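Local coordinates for protein putative Zn-dependent Alcohol Dehydrogenase (Rhodobacter sphaeroides, PDB 3IV6) that binds S-adenosylmethionine on a Rossmann-like alpha/beta fold and is probably a methyltransferase, although it is named as a putative zinc-dependent alcohol dehydrogenase, at residues R122-T125 and E126-R129; D156-L159 and I160-E164; R216-D219 and E220-R223. One frame throughout, in Å; residues are numbered along the deposited sequence.

Interaction 1. Residues R122-T125 and E126-R129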
loop_
_atom_site.group_PDB
_atom_site.type_symbol
_atom_site.label_atom_id
_atom_site.label_comp_id
_atom_site.label_asym_id
_atom_site.label_seq_id
_atom_site.Cartn_x
_atom_site.Cartn_y
_atom_site.Cartn_z
ATOM N N ARG A 122 2.019 -2.418 -3.745
ATOM C CA ARG A 122 3.395 -2.592 -3.351
ATOM C C ARG A 122 3.730 -4.041 -3.072
ATOM O O ARG A 122 4.825 -4.333 -2.568
ATOM C CB ARG A 122 3.733 -1.745 -2.117
ATOM C CG ARG A 122 3.708 -0.225 -2.358
ATOM C CD ARG A 122 4.176 0.113 -3.783
ATOM N NE ARG A 122 3.240 1.047 -4.394
ATOM C CZ ARG A 122 2.772 0.970 -5.632
ATOM N NH1 ARG A 122 3.152 0.011 -6.444
ATOM N NH2 ARG A 122 1.912 1.878 -6.049
ATOM N N PHE A 123 2.802 -4.940 -3.411
ATOM C CA PHE A 123 3.006 -6.369 -3.219
ATOM C C PHE A 123 3.045 -7.207 -4.490
ATOM O O PHE A 123 2.538 -6.831 -5.555
ATOM C CB PHE A 123 1.935 -6.973 -2.289
ATOM C CG PHE A 123 1.813 -6.288 -0.948
ATOM C CD1 PHE A 123 2.955 -5.867 -0.246
ATOM C CD2 PHE A 123 0.561 -6.095 -0.373
ATOM C CE1 PHE A 123 2.870 -5.235 0.963
ATOM C CE2 PHE A 123 0.453 -5.464 0.878
ATOM C CZ PHE A 123 1.640 -5.021 1.547
ATOM N N THR A 124 3.672 -8.371 -4.351
ATOM C CA THR A 124 3.463 -9.479 -5.267
ATOM C C THR A 124 2.163 -10.136 -4.833
ATOM O O THR A 124 1.593 -9.773 -3.802
ATOM C CB THR A 124 4.562 -10.528 -5.160
ATOM O OG1 THR A 124 4.590 -11.082 -3.830
ATOM C CG2 THR A 124 5.921 -9.952 -5.570
ATOM N N THR A 125 1.691 -11.101 -5.606
ATOM C CA THR A 125 0.446 -11.770 -5.277
ATOM C C THR A 125 0.496 -12.553 -3.952
ATOM O O THR A 125 -0.378 -12.374 -3.117
ATOM C CB THR A 125 0.023 -12.679 -6.406
ATOM O OG1 THR A 125 0.063 -11.930 -7.619
ATOM C CG2 THR A 125 -1.378 -13.182 -6.172
ATOM N N GLU A 126 1.486 -13.420 -3.753
ATOM C CA GLU A 126 1.609 -14.096 -2.468
ATOM C C GLU A 126 1.895 -13.137 -1.295
ATOM O O GLU A 126 1.497 -13.399 -0.157
ATOM C CB GLU A 126 2.672 -15.197 -2.513
ATOM C CG GLU A 126 4.088 -14.687 -2.758
ATOM C CD GLU A 126 4.903 -14.463 -1.472
ATOM O OE1 GLU A 126 4.398 -14.761 -0.363
ATOM O OE2 GLU A 126 6.064 -13.987 -1.575
ATOM N N GLU A 127 2.600 -12.046 -1.544
ATOM C CA GLU A 127 2.763 -11.043 -0.513
ATOM C C GLU A 127 1.386 -10.393 -0.170
ATOM O O GLU A 127 1.013 -10.243 1.004
ATOM C CB GLU A 127 3.743 -9.975 -0.971
ATOM C CG GLU A 127 5.164 -10.141 -0.600
ATOM C CD GLU A 127 5.953 -8.814 -0.729
ATOM O OE1 GLU A 127 5.917 -8.190 -1.816
ATOM O OE2 GLU A 127 6.610 -8.391 0.267
ATOM N N ALA A 128 0.635 -10.006 -1.196
ATOM C CA ALA A 128 -0.684 -9.424 -0.973
ATOM C C ALA A 128 -1.632 -10.364 -0.240
ATOM O O ALA A 128 -2.420 -9.912 0.600
ATOM C CB ALA A 128 -1.316 -8.914 -2.280
ATOM N N ARG A 129 -1.568 -11.661 -0.533
ATOM C CA ARG A 129 -2.383 -12.628 0.218
ATOM C C ARG A 129 -2.040 -12.560 1.709
ATOM O O ARG A 129 -2.898 -12.299 2.525
ATOM C CB ARG A 129 -2.228 -14.061 -0.308
ATOM C CG ARG A 129 -2.753 -14.269 -1.683
ATOM C CD ARG A 129 -2.268 -15.561 -2.215
ATOM N NE ARG A 129 -2.619 -15.755 -3.622
ATOM C CZ ARG A 129 -1.960 -16.570 -4.440
ATOM N NH1 ARG A 129 -0.916 -17.263 -3.977
ATOM N NH2 ARG A 129 -2.328 -16.687 -5.712
HETATM O O HOH W 1 7.433 -12.017 -3.296
#
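Thr124 and Glu127 form a capping box at the start of helix 125-139. Thr124 is the N-cap. Its OG1 accepts from Glu127 N at 3.2 Å. In return Glu127 OE1 accepts from Thr124 N, a weak bond of 3.4 Å. Thr124 OG1 sits between its own N and carbonyl carbon (chi1 61°), and this turns it back onto the first turn. Glu127 OE1 is also paired with Lys10, so the cap is tied to the N-terminal part of the chain. A water links Thr124 OG1 to Glu126 OE2, to which it donates. The other carboxylate oxygen of Glu126 pairs with Arg130. Backbone bonds follow from Ala128 N to Thr124 O and from Arg129 N to Thr125 O.

Side-chain packing completes the turn. Phe123 CB meets Ala128 CB at 3.8 Å, and CD2 of its ring reaches Ala128 CA. The Phe123 ring and the Glu127 carboxylate are 69° apart in plane. Phe123 also lines the S-adenosylmethionine pocket and touches Ile99. One turn along, the extended Arg129 chain runs back past Thr125, and Thr125 CG2 lies over one face of the Arg129 guanidinium, 3.7 Å from Arg129 NH2.

Interaction 2. Residues D156-L159 and I160-E164; sequences DLKL and IEYGE
Lys158 lies alongside the Tyr162 side chain one helical turn further on, and the two point the same way. Its chain bends at chi2 (-99°) and again at chi3 (73°), which brings the end over to the phenol. Lys158 CE comes to 3.6 Å from Tyr162 CZ. Lys158 NZ is placed 2.5 Å from Tyr162 OH as a donor; this is very short, so the exact geometry of the bond is doubtful. The approach to the ring is oblique. The same ammonium has a second partner, Glu161 OE2, but the salt bridge from Lys158 NZ is long at 4.0 Å. Glu161 reaches it with an extended chain. Tyr162 also makes a cation-pi contact with Arg191 of helix 187-192.

Ile160 CG1 packs near Asp156 O. Ile160 and Leu159 both touch Phe180, while Leu159 and Lys158 reach Ala192 of helix 187-192. The backbone bonds are regular: Ile160 N to Asp156 O at 2.8 Å, Glu161 N to Leu157 O, and Tyr162 N to Lys158 O at 2.9 Å. Spacings of three and four residues between Lys158 and its partners are those of side-chain pairing along an alpha-helix, here near the C-terminal end of helix 154-164.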
loop_
_atom_site.group_PDB
_atom_site.type_symbol
_atom_site.label_atom_id
_atom_site.label_comp_id
_atom_site.label_asym_id
_atom_site.label_seq_id
_atom_site.Cartn_x
_atom_site.Cartn_y
_atom_site.Cartn_z
ATOM N N ASP A 156 4.423 1.559 -16.578
ATOM C CA ASP A 156 4.384 0.172 -17.010
ATOM C C ASP A 156 4.396 0.178 -18.515
ATOM O O ASP A 156 5.106 -0.607 -19.145
ATOM C CB ASP A 156 3.134 -0.562 -16.491
ATOM C CG ASP A 156 3.183 -0.846 -14.978
ATOM O OD1 ASP A 156 4.291 -0.717 -14.402
ATOM O OD2 ASP A 156 2.117 -1.191 -14.381
ATOM N N LEU A 157 3.592 1.072 -19.084
ATOM C CA LEU A 157 3.509 1.245 -20.528
ATOM C C LEU A 157 4.913 1.573 -21.178
ATOM O O LEU A 157 5.286 1.011 -22.200
ATOM C CB LEU A 157 2.418 2.278 -20.864
ATOM C CG LEU A 157 0.965 2.005 -20.398
ATOM C CD1 LEU A 157 0.007 3.202 -20.642
ATOM C CD2 LEU A 157 0.370 0.739 -21.016
ATOM N N LYS A 158 5.702 2.449 -20.573
ATOM C CA LYS A 158 7.056 2.629 -21.045
ATOM C C LYS A 158 7.876 1.344 -20.840
ATOM O O LYS A 158 8.694 0.998 -21.685
ATOM C CB LYS A 158 7.740 3.806 -20.352
ATOM C CG LYS A 158 6.957 5.114 -20.421
ATOM C CD LYS A 158 7.444 6.050 -21.529
ATOM C CE LYS A 158 7.039 5.546 -22.914
ATOM N NZ LYS A 158 7.428 6.522 -23.984
ATOM N N LEU A 159 7.657 0.637 -19.732
ATOM C CA LEU A 159 8.388 -0.604 -19.470
ATOM C C LEU A 159 8.148 -1.687 -20.535
ATOM O O LEU A 159 9.101 -2.305 -21.031
ATOM C CB LEU A 159 8.061 -1.166 -18.090
ATOM C CG LEU A 159 8.746 -0.526 -16.883
ATOM C CD1 LEU A 159 8.179 -1.122 -15.612
ATOM C CD2 LEU A 159 10.250 -0.698 -16.926
ATOM N N ILE A 160 6.886 -1.937 -20.862
ATOM C CA ILE A 160 6.554 -2.850 -21.953
ATOM C C ILE A 160 7.256 -2.407 -23.264
ATOM O O ILE A 160 7.937 -3.201 -23.910
ATOM C CB ILE A 160 5.001 -2.962 -22.189
ATOM C CG1 ILE A 160 4.214 -3.144 -20.877
ATOM C CG2 ILE A 160 4.672 -4.036 -23.184
ATOM C CD1 ILE A 160 4.662 -4.267 -20.002
ATOM N N GLU A 161 7.089 -1.141 -23.640
ATOM C CA GLU A 161 7.580 -0.626 -24.919
ATOM C C GLU A 161 9.086 -0.797 -25.015
ATOM O O GLU A 161 9.571 -1.520 -25.887
ATOM C CB GLU A 161 7.168 0.854 -25.097
ATOM C CG GLU A 161 7.817 1.652 -26.253
ATOM C CD GLU A 161 7.224 3.081 -26.438
ATOM O OE1 GLU A 161 7.922 3.944 -27.031
ATOM O OE2 GLU A 161 6.070 3.344 -25.997
ATOM N N TYR A 162 9.805 -0.149 -24.096
ATOM C CA TYR A 162 11.268 -0.046 -24.118
ATOM C C TYR A 162 11.994 -1.360 -23.749
ATOM O O TYR A 162 13.227 -1.474 -23.836
ATOM C CB TYR A 162 11.723 1.106 -23.201
ATOM C CG TYR A 162 11.221 2.511 -23.574
ATOM C CD1 TYR A 162 10.628 2.769 -24.802
ATOM C CD2 TYR A 162 11.358 3.573 -22.680
ATOM C CE1 TYR A 162 10.185 4.024 -25.126
ATOM C CE2 TYR A 162 10.921 4.841 -22.998
ATOM C CZ TYR A 162 10.335 5.067 -24.226
ATOM O OH TYR A 162 9.888 6.336 -24.556
ATOM N N GLY A 163 11.214 -2.350 -23.343
ATOM C CA GLY A 163 11.747 -3.648 -22.988
ATOM C C GLY A 163 11.453 -4.676 -24.060
ATOM O O GLY A 163 12.090 -5.723 -24.108
ATOM N N GLU A 164 10.467 -4.369 -24.898
ATOM C CA GLU A 164 10.163 -5.122 -26.101
ATOM C C GLU A 164 11.222 -4.829 -27.178
ATOM O O GLU A 164 11.841 -5.736 -27.750
ATOM C CB GLU A 164 8.800 -4.681 -26.617
ATOM C CG GLU A 164 8.148 -5.637 -27.571
ATOM C CD GLU A 164 7.383 -6.721 -26.837
ATOM O OE1 GLU A 164 7.908 -7.859 -26.767
ATOM O OE2 GLU A 164 6.263 -6.432 -26.333
#

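Interaction 3. Residues R216-D219 and E220-R223; sequences RFDD and EDVR
Asp219 and Arg223 form a salt bridge across the first turn of helix 219-226. With chi1 at 180°, Asp219 CG points opposite the backbone N, which carries the carboxylate to the side where Arg223 passes. Arg223 is extended from CG to NE. Its NE donates to Asp219 OD2 at 3.1 Å, on the syn side but 31° out of the carboxylate plane. Weaker bonds run from NE and NH2 to OD1, and the two flat groups are 71° apart. Tyr254 OH also bonds OD1.

Asp218 is the N-cap, yet its side chain makes no capping bond. Its carboxylate runs beside that of Asp221, and their planes are nearly parallel. Asp218 OD2 and Asp221 OD2 are 4.0 Å apart, and Lys178 pairs with both, which would probably offset the like charges. Asp221 OD2 accepts from Asp218 N at 3.1 Å, on its anti side. Phe217 lays CD1 against Asp221 CB, 3.8 Å away at the ring edge, and Phe217 CB meets Val222 CG2 at 4.0 Å.

The loop 216-218 leads from strand 213-215 into helix 219-226. Val222 and Asp219 face strand 251-258 through Tyr254 and Met252, while Arg223 reaches strand 237-244 at Leu239 and Ala242.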
loop_
_atom_site.group_PDB
_atom_site.type_symbol
_atom_site.label_atom_id
_atom_site.label_comp_id
_atom_site.label_asym_id
_atom_site.label_seq_id
_atom_site.Cartn_x
_atom_site.Cartn_y
_atom_site.Cartn_z
ATOM N N ARG A 216 0.563 -6.368 -10.876
ATOM C CA ARG A 216 -0.498 -5.442 -11.273
ATOM C C ARG A 216 -1.820 -6.168 -11.171
ATOM O O ARG A 216 -1.898 -7.361 -11.446
ATOM C CB ARG A 216 -0.314 -4.850 -12.670
ATOM C CG ARG A 216 0.894 -3.898 -12.885
ATOM C CD ARG A 216 1.406 -3.259 -11.626
ATOM N NE ARG A 216 2.455 -2.264 -11.906
ATOM C CZ ARG A 216 3.173 -1.640 -10.969
ATOM N NH1 ARG A 216 2.979 -1.899 -9.679
ATOM N NH2 ARG A 216 4.082 -0.755 -11.311
ATOM N N PHE A 217 -2.849 -5.449 -10.736
ATOM C CA PHE A 217 -4.141 -6.074 -10.512
ATOM C C PHE A 217 -5.204 -5.431 -11.360
ATOM O O PHE A 217 -5.182 -4.228 -11.584
ATOM C CB PHE A 217 -4.570 -5.997 -9.035
ATOM C CG PHE A 217 -3.605 -6.640 -8.072
ATOM C CD1 PHE A 217 -3.781 -7.958 -7.667
ATOM C CD2 PHE A 217 -2.546 -5.909 -7.534
ATOM C CE1 PHE A 217 -2.883 -8.569 -6.740
ATOM C CE2 PHE A 217 -1.664 -6.486 -6.626
ATOM C CZ PHE A 217 -1.822 -7.833 -6.230
ATOM N N ASP A 218 -6.115 -6.270 -11.833
ATOM C CA ASP A 218 -7.401 -5.860 -12.390
ATOM C C ASP A 218 -8.399 -6.151 -11.291
ATOM O O ASP A 218 -8.075 -6.840 -10.328
ATOM C CB ASP A 218 -7.792 -6.712 -13.609
ATOM C CG ASP A 218 -6.992 -6.378 -14.867
ATOM O OD1 ASP A 218 -6.455 -5.244 -14.989
ATOM O OD2 ASP A 218 -6.924 -7.273 -15.747
ATOM N N ASP A 219 -9.613 -5.642 -11.449
ATOM C CA ASP A 219 -10.678 -5.927 -10.520
ATOM C C ASP A 219 -10.829 -7.426 -10.289
ATOM O O ASP A 219 -10.934 -7.864 -9.156
ATOM C CB ASP A 219 -11.986 -5.322 -11.019
ATOM C CG ASP A 219 -13.157 -5.596 -10.077
ATOM O OD1 ASP A 219 -13.105 -5.187 -8.880
ATOM O OD2 ASP A 219 -14.131 -6.236 -10.551
ATOM N N GLU A 220 -10.812 -8.224 -11.343
ATOM C CA GLU A 220 -10.873 -9.678 -11.157
ATOM C C GLU A 220 -9.706 -10.207 -10.352
ATOM O O GLU A 220 -9.816 -11.237 -9.681
ATOM C CB GLU A 220 -10.978 -10.439 -12.490
ATOM C CG GLU A 220 -12.401 -10.444 -13.138
ATOM C CD GLU A 220 -13.529 -11.010 -12.218
ATOM O OE1 GLU A 220 -13.411 -12.172 -11.760
ATOM O OE2 GLU A 220 -14.540 -10.302 -11.970
ATOM N N ASP A 221 -8.586 -9.499 -10.399
ATOM C CA ASP A 221 -7.402 -9.978 -9.692
ATOM C C ASP A 221 -7.522 -9.744 -8.175
ATOM O O ASP A 221 -7.088 -10.575 -7.349
ATOM C CB ASP A 221 -6.109 -9.389 -10.305
ATOM C CG ASP A 221 -5.809 -9.933 -11.729
ATOM O OD1 ASP A 221 -6.085 -11.122 -11.989
ATOM O OD2 ASP A 221 -5.290 -9.176 -12.589
ATOM N N VAL A 222 -8.154 -8.632 -7.805
ATOM C CA VAL A 222 -8.357 -8.318 -6.398
ATOM C C VAL A 222 -9.407 -9.257 -5.817
ATOM O O VAL A 222 -9.297 -9.725 -4.701
ATOM C CB VAL A 222 -8.827 -6.909 -6.215
ATOM C CG1 VAL A 222 -9.116 -6.675 -4.765
ATOM C CG2 VAL A 222 -7.782 -5.924 -6.714
ATOM N N ARG A 223 -10.420 -9.568 -6.602
ATOM C CA ARG A 223 -11.424 -10.494 -6.143
ATOM C C ARG A 223 -10.855 -11.890 -5.948
ATOM O O ARG A 223 -11.187 -12.576 -4.968
ATOM C CB ARG A 223 -12.632 -10.478 -7.086
ATOM C CG ARG A 223 -13.517 -9.270 -6.861
ATOM C CD ARG A 223 -14.670 -9.131 -7.835
ATOM N NE ARG A 223 -15.002 -7.705 -7.944
ATOM C CZ ARG A 223 -15.996 -7.100 -7.289
ATOM N NH1 ARG A 223 -16.790 -7.806 -6.498
ATOM N NH2 ARG A 223 -16.206 -5.795 -7.437
#

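Interactions 1 and 3 are both helix starts, and their centres are 12 Å apart. They pack through Ala128 CB and Phe217 CZ, 4.1 Å apart. Arg122 NH1 and Arg216 NH1 also lie close, at 3.8 Å, with Glu214 paired to both. Interaction 2 is more remote, about 21 Å from interaction 3 and 22 Å from interaction 1 between centres. Asp156 still reaches interaction 3, its OD2 meeting Arg216 NE in a salt bridge of 2.7 Å. Arg216 thus stands between the other two contacts. Only interaction 1 holds a pocket residue: the Phe123 side chain is about 4 Å from S-adenosylmethionine, against about 10 Å for Arg216 and 14 Å for Asp156.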